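Local coordinates for uncharacterized protein Atu1656 (Agrobacterium tumefaciens, PDB 2OJH) that is of unknown function but adopts the six-bladed beta-propeller fold of the TolB family, at residues Asp219-Pro224 against Val232-Asp237; Leu64-Leu69 against Glu76-Gly81; Gly184-Phe189 against Arg201-Gly206. One frame throughout, in Å; residues are numbered along the deposited sequence. Where two conformers were deposited one is given.

Interaction 1 (Asp219-Pro224 against Val232-Asp237); sequences DWFPHP and VFVSYD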
# COMPACT_ATOMS: atom_id res chain seq x y z
N ASP A 219 -3.29 -13.86 0.15
CA ASP A 219 -3.16 -12.89 -0.92
C ASP A 219 -3.23 -11.59 -0.18
O ASP A 219 -4.12 -11.40 0.65
CB ASP A 219 -4.33 -13.06 -1.92
CG ASP A 219 -4.25 -14.36 -2.73
OD1 ASP A 219 -3.13 -14.85 -2.95
OD2 ASP A 219 -5.29 -14.86 -3.19
N TRP A 220 -2.29 -10.68 -0.47
CA TRP A 220 -2.10 -9.52 0.37
C TRP A 220 -1.81 -8.30 -0.51
O TRP A 220 -1.37 -8.42 -1.66
CB TRP A 220 -0.88 -9.77 1.28
CG TRP A 220 -1.19 -10.56 2.57
CD1 TRP A 220 -1.21 -11.93 2.74
CD2 TRP A 220 -1.52 -9.99 3.82
NE1 TRP A 220 -1.53 -12.23 4.06
CE2 TRP A 220 -1.74 -11.03 4.73
CE3 TRP A 220 -1.68 -8.65 4.27
CZ2 TRP A 220 -2.10 -10.80 6.06
CZ3 TRP A 220 -2.05 -8.43 5.58
CH2 TRP A 220 -2.23 -9.49 6.46
N PHE A 221 -2.02 -7.11 0.02
CA PHE A 221 -1.62 -5.90 -0.67
C PHE A 221 -2.20 -5.69 -2.08
O PHE A 221 -1.45 -5.40 -3.02
CB PHE A 221 -0.07 -5.81 -0.76
CG PHE A 221 0.66 -6.35 0.45
CD1 PHE A 221 0.47 -5.77 1.73
CD2 PHE A 221 1.54 -7.42 0.30
CE1 PHE A 221 1.12 -6.31 2.86
CE2 PHE A 221 2.21 -7.96 1.42
CZ PHE A 221 2.01 -7.41 2.70
N PRO A 222 -3.54 -5.80 -2.26
CA PRO A 222 -4.09 -5.46 -3.60
C PRO A 222 -3.97 -3.99 -3.98
O PRO A 222 -4.32 -3.08 -3.19
CB PRO A 222 -5.56 -5.93 -3.50
CG PRO A 222 -5.89 -5.81 -2.01
CD PRO A 222 -4.60 -6.24 -1.33
N HIS A 223 -3.38 -3.74 -5.17
CA HIS A 223 -3.38 -2.42 -5.76
C HIS A 223 -3.95 -2.45 -7.18
O HIS A 223 -3.31 -2.96 -8.09
CB HIS A 223 -1.96 -1.82 -5.71
CG HIS A 223 -1.36 -1.85 -4.33
ND1 HIS A 223 -1.88 -1.13 -3.28
CD2 HIS A 223 -0.31 -2.55 -3.83
CE1 HIS A 223 -1.16 -1.34 -2.20
NE2 HIS A 223 -0.19 -2.19 -2.51
N PRO A 224 -5.18 -1.96 -7.35
CA PRO A 224 -5.72 -1.70 -8.68
C PRO A 224 -4.90 -0.66 -9.47
O PRO A 224 -4.54 0.41 -8.95
CB PRO A 224 -7.13 -1.18 -8.40
CG PRO A 224 -7.47 -1.64 -7.03
CD PRO A 224 -6.16 -1.67 -6.28
N VAL A 232 -2.39 -5.78 -9.02
CA VAL A 232 -1.15 -6.46 -8.60
C VAL A 232 -1.27 -6.77 -7.09
O VAL A 232 -1.92 -6.03 -6.34
CB VAL A 232 0.12 -5.58 -8.93
CG1 VAL A 232 0.16 -4.34 -8.07
CG2 VAL A 232 1.42 -6.36 -8.77
N PHE A 233 -0.66 -7.85 -6.64
CA PHE A 233 -0.77 -8.25 -5.25
C PHE A 233 0.31 -9.29 -4.98
O PHE A 233 1.00 -9.71 -5.91
CB PHE A 233 -2.19 -8.76 -4.89
CG PHE A 233 -2.61 -10.04 -5.61
CD1 PHE A 233 -3.11 -9.99 -6.89
CD2 PHE A 233 -2.56 -11.26 -4.95
CE1 PHE A 233 -3.52 -11.16 -7.54
CE2 PHE A 233 -2.95 -12.45 -5.62
CZ PHE A 233 -3.42 -12.38 -6.90
N VAL A 234 0.51 -9.63 -3.71
CA VAL A 234 1.50 -10.64 -3.32
C VAL A 234 0.78 -11.89 -2.80
O VAL A 234 -0.17 -11.75 -2.04
CB VAL A 234 2.39 -10.12 -2.21
CG1 VAL A 234 3.30 -11.22 -1.65
CG2 VAL A 234 3.24 -8.93 -2.70
N SER A 235 1.27 -13.08 -3.16
CA SER A 235 0.76 -14.36 -2.62
C SER A 235 1.83 -15.03 -1.76
O SER A 235 2.92 -15.35 -2.25
CB SER A 235 0.38 -15.32 -3.75
OG SER A 235 -0.88 -14.98 -4.31
N TYR A 236 1.53 -15.23 -0.47
CA TYR A 236 2.41 -16.00 0.41
C TYR A 236 1.99 -17.45 0.33
O TYR A 236 0.87 -17.73 -0.07
CB TYR A 236 2.17 -15.59 1.84
CG TYR A 236 2.73 -14.26 2.28
CD1 TYR A 236 4.00 -14.18 2.86
CD2 TYR A 236 1.99 -13.12 2.17
CE1 TYR A 236 4.51 -12.95 3.32
CE2 TYR A 236 2.49 -11.89 2.62
CZ TYR A 236 3.76 -11.83 3.20
OH TYR A 236 4.27 -10.60 3.68
N ASP A 237 2.85 -18.39 0.74
CA ASP A 237 2.38 -19.76 0.95
C ASP A 237 1.22 -19.78 1.96
O ASP A 237 1.10 -18.90 2.82
CB ASP A 237 3.52 -20.70 1.38
CG ASP A 237 4.63 -20.82 0.33
OD1 ASP A 237 4.45 -20.40 -0.85
OD2 ASP A 237 5.71 -21.32 0.71
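Asp219 and Ser235 face each other as an antiparallel non-hydrogen-bonded pair, and the Asp219 side chain lies beside Phe233 on its way to Ser235. Its CB rests 3.9 Å from Phe233 CD2, and its CG lies 3.7 Å from Phe233 CE2. CG stands anti to the carbonyl carbon (chi1 -69°), which carries the carboxylate to Ser235. At the tip, OD1 takes the hydroxyl of Ser235 (OG to OD1 2.6 Å), nearly in line with its C-O bond, while also sitting at the edge of the Phe233 ring. The other oxygen, OD2, turns to Ser215 and Thr213, so both carboxylate oxygens are occupied. Trp220 and Val234 exchange two backbone bonds, as do His223 and Val232; the pairing slips by one residue between them, a beta bulge at Phe221-Pro222, where Phe221 takes a positive phi (58°). Here Pro222 CA donates a CH...O contact to Val232 O. On the face bearing Trp220, the edge of Tyr236 meets the indole in an offset edge-to-face stack, planes 80° apart, with Tyr236 CD2 3.5 Å from Trp220 CD1. Phe221 brings the edge of its ring to Val234, CD2 to CG2 3.8 Å, and crosses Tyr236 at about a right angle. The Tyr236 hydroxyl bonds Pro244 O. The ring nitrogens of His223 are taken by Asp179 and Met274 O, linking it to the preceding blade and to a later loop. These are the first two strands of one propeller blade; an acetic acid, probably from the crystallisation liquor, lies near Trp220. In this wholly buried setting, the Ser235 hydroxyl together with Ser215 and Thr213 at OD2 gives the Asp219 carboxylate three hydrogen bonds, which probably favours its charged form.

Interaction 2 (Leu64-Leu69 against Glu76-Gly81); sequences LYRLSL and EKVDTG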
# COMPACT_ATOMS: atom_id res chain seq x y z
N LEU A 64 10.46 9.13 6.08
CA LEU A 64 10.06 9.05 4.67
C LEU A 64 11.13 9.65 3.76
O LEU A 64 11.75 10.66 4.11
CB LEU A 64 8.77 9.84 4.43
CG LEU A 64 7.40 9.27 4.71
CD1 LEU A 64 6.43 10.29 4.16
CD2 LEU A 64 7.22 7.94 4.00
N TYR A 65 11.29 9.05 2.58
CA TYR A 65 12.28 9.51 1.60
C TYR A 65 11.74 9.57 0.17
O TYR A 65 11.02 8.67 -0.27
CB TYR A 65 13.49 8.57 1.60
CG TYR A 65 14.24 8.50 2.90
CD1 TYR A 65 13.84 7.63 3.91
CD2 TYR A 65 15.38 9.27 3.11
CE1 TYR A 65 14.54 7.56 5.13
CE2 TYR A 65 16.09 9.20 4.31
CZ TYR A 65 15.65 8.34 5.31
OH TYR A 65 16.33 8.25 6.51
N ARG A 66 12.14 10.61 -0.57
CA ARG A 66 11.89 10.66 -2.01
C ARG A 66 13.13 10.14 -2.78
O ARG A 66 14.26 10.54 -2.48
CB ARG A 66 11.57 12.09 -2.47
CG ARG A 66 10.35 12.71 -1.83
CD ARG A 66 10.10 14.13 -2.34
NE ARG A 66 9.40 14.93 -1.33
CZ ARG A 66 10.01 15.70 -0.41
NH1 ARG A 66 9.29 16.40 0.47
NH2 ARG A 66 11.35 15.77 -0.35
N LEU A 67 12.90 9.26 -3.76
CA LEU A 67 13.96 8.79 -4.65
C LEU A 67 13.60 9.16 -6.08
O LEU A 67 12.63 8.62 -6.63
CB LEU A 67 14.13 7.28 -4.55
CG LEU A 67 14.80 6.68 -3.32
CD1 LEU A 67 14.00 6.85 -2.00
CD2 LEU A 67 14.98 5.20 -3.62
N SER A 68 14.36 10.09 -6.67
CA SER A 68 14.09 10.56 -8.02
C SER A 68 14.35 9.48 -9.06
O SER A 68 15.34 8.76 -9.00
CB SER A 68 14.95 11.79 -8.34
OG SER A 68 14.60 12.28 -9.62
N LEU A 69 13.44 9.38 -10.03
CA LEU A 69 13.54 8.39 -11.11
C LEU A 69 14.40 8.84 -12.29
O LEU A 69 14.74 8.03 -13.15
CB LEU A 69 12.15 7.95 -11.56
CG LEU A 69 11.44 7.07 -10.52
CD1 LEU A 69 10.02 6.86 -10.91
CD2 LEU A 69 12.15 5.73 -10.34
N GLU A 76 16.12 11.18 -0.52
CA GLU A 76 16.06 12.52 0.03
C GLU A 76 15.02 12.51 1.16
O GLU A 76 13.85 12.20 0.93
CB GLU A 76 15.65 13.48 -1.07
CG GLU A 76 15.34 14.88 -0.58
CD GLU A 76 14.64 15.75 -1.63
OE1 GLU A 76 13.65 15.28 -2.26
OE2 GLU A 76 15.08 16.91 -1.81
N LYS A 77 15.44 12.84 2.38
CA LYS A 77 14.55 12.75 3.54
C LYS A 77 13.45 13.80 3.48
O LYS A 77 13.73 14.99 3.23
CB LYS A 77 15.33 12.88 4.87
CG LYS A 77 14.52 12.45 6.12
CD LYS A 77 15.24 12.81 7.40
CE LYS A 77 15.28 14.32 7.64
NZ LYS A 77 14.08 14.85 8.38
N VAL A 78 12.22 13.35 3.72
CA VAL A 78 11.04 14.22 3.81
C VAL A 78 10.88 14.74 5.24
O VAL A 78 10.94 13.96 6.21
CB VAL A 78 9.76 13.43 3.39
CG1 VAL A 78 8.49 14.28 3.51
CG2 VAL A 78 9.92 12.92 1.98
N ASP A 79 10.71 16.05 5.38
CA ASP A 79 10.34 16.67 6.66
C ASP A 79 8.90 16.25 7.01
O ASP A 79 7.95 16.78 6.43
CB ASP A 79 10.45 18.20 6.54
CG ASP A 79 10.15 18.94 7.85
OD1 ASP A 79 9.92 18.28 8.89
OD2 ASP A 79 10.15 20.20 7.84
N THR A 80 8.77 15.31 7.94
CA THR A 80 7.48 14.85 8.46
C THR A 80 7.25 15.44 9.87
O THR A 80 6.39 14.98 10.61
CB THR A 80 7.40 13.29 8.52
OG1 THR A 80 8.59 12.79 9.14
CG2 THR A 80 7.28 12.68 7.12
N GLY A 81 8.01 16.48 10.21
CA GLY A 81 7.98 17.05 11.57
C GLY A 81 8.13 15.99 12.65
O GLY A 81 9.06 15.16 12.59
O HOH W 1 10.52 11.61 7.28
O HOH W 2 10.59 17.91 2.73
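Leu64-Arg66 and Glu76-Val78 run antiparallel, Arg66 and Glu76 forming a hydrogen-bonded pair (Arg66 N to Glu76 O and Glu76 N to Arg66 O, both 2.8 Å) and Val78 N donating almost straight to Leu64 O. The segments lie on the third and fourth strands of a propeller blade. Arg66 carries the side-chain contact. With CG anti to its carbonyl carbon (chi1 -60°) and the chain extended to NE, it passes across Val78, whose CG2 lies over the centre of one face of the guanidinium, 3.7 Å from Arg66 CZ. At the edge of the same group, NH2 forms a salt bridge with Glu76 OE1 (3.0 Å); the hydrogen bond within it is weak, and the guanidinium and carboxylate planes stand 80° apart. NE and NH1 reach Tyr99 OH and Ser117 O of the next blade, and a water joins NH1 to Asp79 N. On the other face of the sheet Tyr65 slants across Lys77, its CE2 3.8 Å from Lys77 CB. Further along, Leu64 packs CB against Val78 CB at 3.9 Å and meets Thr80 CG2 through CD1. A second water accepts from Leu64 N and donates to Val78 O and Thr80 OG1, bridging the two segments; Thr80 OG1 also bonds Ala83 O. Asp79 OD1 takes Gly81 N in an Asx turn. The polar rim of Arg66 is thus satisfied on several sides while a methyl group covers one face, which fixes its rotation and ties the blade's outer edge to its neighbour.

Interaction 3 (Gly184-Phe189 against Arg201-Gly206); sequences GRWIYF and RVRVDG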
# COMPACT_ATOMS: atom_id res chain seq x y z
N GLY A 184 -13.48 4.57 -8.83
CA GLY A 184 -13.94 5.04 -7.53
C GLY A 184 -15.19 4.34 -7.03
O GLY A 184 -15.80 4.81 -6.08
N ARG A 185 -15.57 3.24 -7.66
CA ARG A 185 -16.76 2.50 -7.26
C ARG A 185 -16.46 1.43 -6.22
O ARG A 185 -17.34 1.03 -5.44
CB ARG A 185 -17.45 1.87 -8.48
CG ARG A 185 -18.05 2.88 -9.50
CD ARG A 185 -19.15 2.27 -10.41
NE ARG A 185 -18.95 0.84 -10.73
CZ ARG A 185 -19.75 -0.16 -10.32
NH1 ARG A 185 -19.47 -1.42 -10.66
NH2 ARG A 185 -20.83 0.09 -9.59
N TRP A 186 -15.21 0.97 -6.20
CA TRP A 186 -14.82 -0.15 -5.34
C TRP A 186 -13.57 0.14 -4.52
O TRP A 186 -12.70 0.92 -4.93
CB TRP A 186 -14.53 -1.40 -6.19
CG TRP A 186 -15.70 -1.95 -6.94
CD1 TRP A 186 -16.02 -1.70 -8.24
CD2 TRP A 186 -16.68 -2.87 -6.45
NE1 TRP A 186 -17.16 -2.39 -8.59
CE2 TRP A 186 -17.58 -3.12 -7.51
CE3 TRP A 186 -16.89 -3.51 -5.22
CZ2 TRP A 186 -18.67 -3.99 -7.38
CZ3 TRP A 186 -17.98 -4.37 -5.09
CH2 TRP A 186 -18.85 -4.60 -6.17
N ILE A 187 -13.47 -0.54 -3.38
CA ILE A 187 -12.24 -0.60 -2.60
C ILE A 187 -11.87 -2.09 -2.55
O ILE A 187 -12.68 -2.89 -2.12
CB ILE A 187 -12.44 -0.03 -1.18
CG1 ILE A 187 -12.57 1.52 -1.24
CG2 ILE A 187 -11.28 -0.46 -0.25
CD1 ILE A 187 -13.28 2.10 -0.02
N TYR A 188 -10.67 -2.45 -3.01
CA TYR A 188 -10.17 -3.83 -2.95
C TYR A 188 -9.39 -3.95 -1.65
O TYR A 188 -8.73 -2.98 -1.19
CB TYR A 188 -9.25 -4.15 -4.14
CG TYR A 188 -9.96 -4.36 -5.47
CD1 TYR A 188 -10.64 -3.31 -6.12
CD2 TYR A 188 -9.99 -5.63 -6.07
CE1 TYR A 188 -11.33 -3.55 -7.35
CE2 TYR A 188 -10.65 -5.85 -7.28
CZ TYR A 188 -11.31 -4.82 -7.91
OH TYR A 188 -11.95 -5.08 -9.08
N PHE A 189 -9.47 -5.13 -1.03
CA PHE A 189 -8.85 -5.36 0.27
C PHE A 189 -8.67 -6.87 0.44
O PHE A 189 -9.05 -7.64 -0.47
CB PHE A 189 -9.70 -4.73 1.40
CG PHE A 189 -11.04 -5.40 1.61
CD1 PHE A 189 -12.15 -5.08 0.81
CD2 PHE A 189 -11.20 -6.35 2.62
CE1 PHE A 189 -13.37 -5.72 0.99
CE2 PHE A 189 -12.44 -7.00 2.82
CZ PHE A 189 -13.53 -6.68 1.99
N ARG A 201 -13.57 -7.27 -2.64
CA ARG A 201 -13.84 -5.86 -2.88
C ARG A 201 -15.19 -5.43 -2.31
O ARG A 201 -16.14 -6.19 -2.33
CB ARG A 201 -13.71 -5.53 -4.38
CG ARG A 201 -14.73 -6.19 -5.29
CD ARG A 201 -14.57 -5.68 -6.71
NE ARG A 201 -15.69 -6.08 -7.55
CZ ARG A 201 -15.81 -5.80 -8.84
NH1 ARG A 201 -16.89 -6.22 -9.49
NH2 ARG A 201 -14.87 -5.12 -9.48
N VAL A 202 -15.25 -4.20 -1.79
CA VAL A 202 -16.48 -3.66 -1.23
C VAL A 202 -16.82 -2.36 -1.97
O VAL A 202 -15.91 -1.62 -2.36
CB VAL A 202 -16.36 -3.41 0.32
CG1 VAL A 202 -15.26 -2.38 0.67
CG2 VAL A 202 -17.71 -3.02 0.92
N ARG A 203 -18.11 -2.08 -2.17
CA ARG A 203 -18.49 -0.80 -2.80
C ARG A 203 -18.11 0.35 -1.88
O ARG A 203 -18.16 0.20 -0.65
CB ARG A 203 -20.00 -0.74 -3.05
CG ARG A 203 -20.56 -1.73 -4.07
CD ARG A 203 -20.08 -1.48 -5.48
NE ARG A 203 -19.94 -0.06 -5.80
CZ ARG A 203 -20.95 0.73 -6.13
NH1 ARG A 203 -20.71 2.01 -6.41
NH2 ARG A 203 -22.19 0.26 -6.19
N VAL A 204 -17.76 1.51 -2.43
CA VAL A 204 -17.36 2.63 -1.57
C VAL A 204 -18.49 3.04 -0.63
O VAL A 204 -18.23 3.55 0.45
CB VAL A 204 -16.76 3.87 -2.32
CG1 VAL A 204 -15.55 3.46 -3.14
CG2 VAL A 204 -17.77 4.54 -3.17
N ASP A 205 -19.74 2.76 -1.01
CA ASP A 205 -20.89 3.04 -0.13
C ASP A 205 -21.16 1.90 0.86
O ASP A 205 -22.09 1.98 1.66
CB ASP A 205 -22.15 3.38 -0.94
CG ASP A 205 -22.78 2.16 -1.61
OD1 ASP A 205 -22.28 1.02 -1.47
OD2 ASP A 205 -23.81 2.35 -2.30
N GLY A 206 -20.37 0.85 0.78
CA GLY A 206 -20.45 -0.23 1.76
C GLY A 206 -21.43 -1.34 1.45
O GLY A 206 -21.53 -2.30 2.22
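Arg201 swings CG between its backbone N and carbonyl carbon (chi1 65°) and then runs extended to NE, while Trp186 sets CG anti to its carbonyl carbon (chi1 -64°); together these lay the guanidinium flat on the indole. The two residues belong to the second and third strands of a four-stranded antiparallel blade of the beta-propeller. The stack is nearly parallel, planes 8° apart, and has cation-pi character, with Arg201 CZ 3.5 Å from Trp186 CE2. On the opposite face of the indole sits the bent chain of Arg203, its CD 3.4 Å from Trp186 CH2 in a CH-pi contact, so the indole lies between a guanidinium and a methylene. Arg201 also runs alongside Tyr188: CB lies over the centre of that ring, and NH2 donates to Tyr188 OH (2.9 Å), which itself bonds Met256 O. Glu210 forms a salt bridge with Arg201 NH1, which probably offsets its charge. In the backbone, Ile187 and Val202 form a hydrogen-bonded pair. On the face carrying these two, Ile187 CB packs on Val202 CG1, Ile187 CG1 reaches Val204 CG1 at 4.0 Å, and Phe189 crosses Val202 at about a right angle with CE1 3.8 Å from Val202 CB. Beyond the paired strands, Arg203 to Gly206 make a type I turn, closed by Gly206 N on Arg203 O. At this end Arg185 NH2 hangs over a face of the Arg203 guanidinium, two like charges close together. Arg185 O accepts two bonds, from Arg203 NE (2.8 Å) and Val204 N (3.1 Å), which arrive from opposite faces of its carbonyl plane.

From the N terminus, interaction 2 comes first, closing the short loop 70-75 between the last two strands of its blade. Interaction 3 follows, pairing the middle strands of a later blade across residues 190-200, and interaction 1 comes last, joining the first two strands of the next blade across 225-231. The three are in series and none nests in or crosses another. Interactions 1 and 3 touch where neighbouring blades meet: Pro224 CG lies 3.7 Å from Tyr188 CD1, and Pro222 packs on Phe189. Interaction 2 stands across the propeller's centre, about 14 Å by nearest atoms from interaction 1 and about 20 Å from interaction 3.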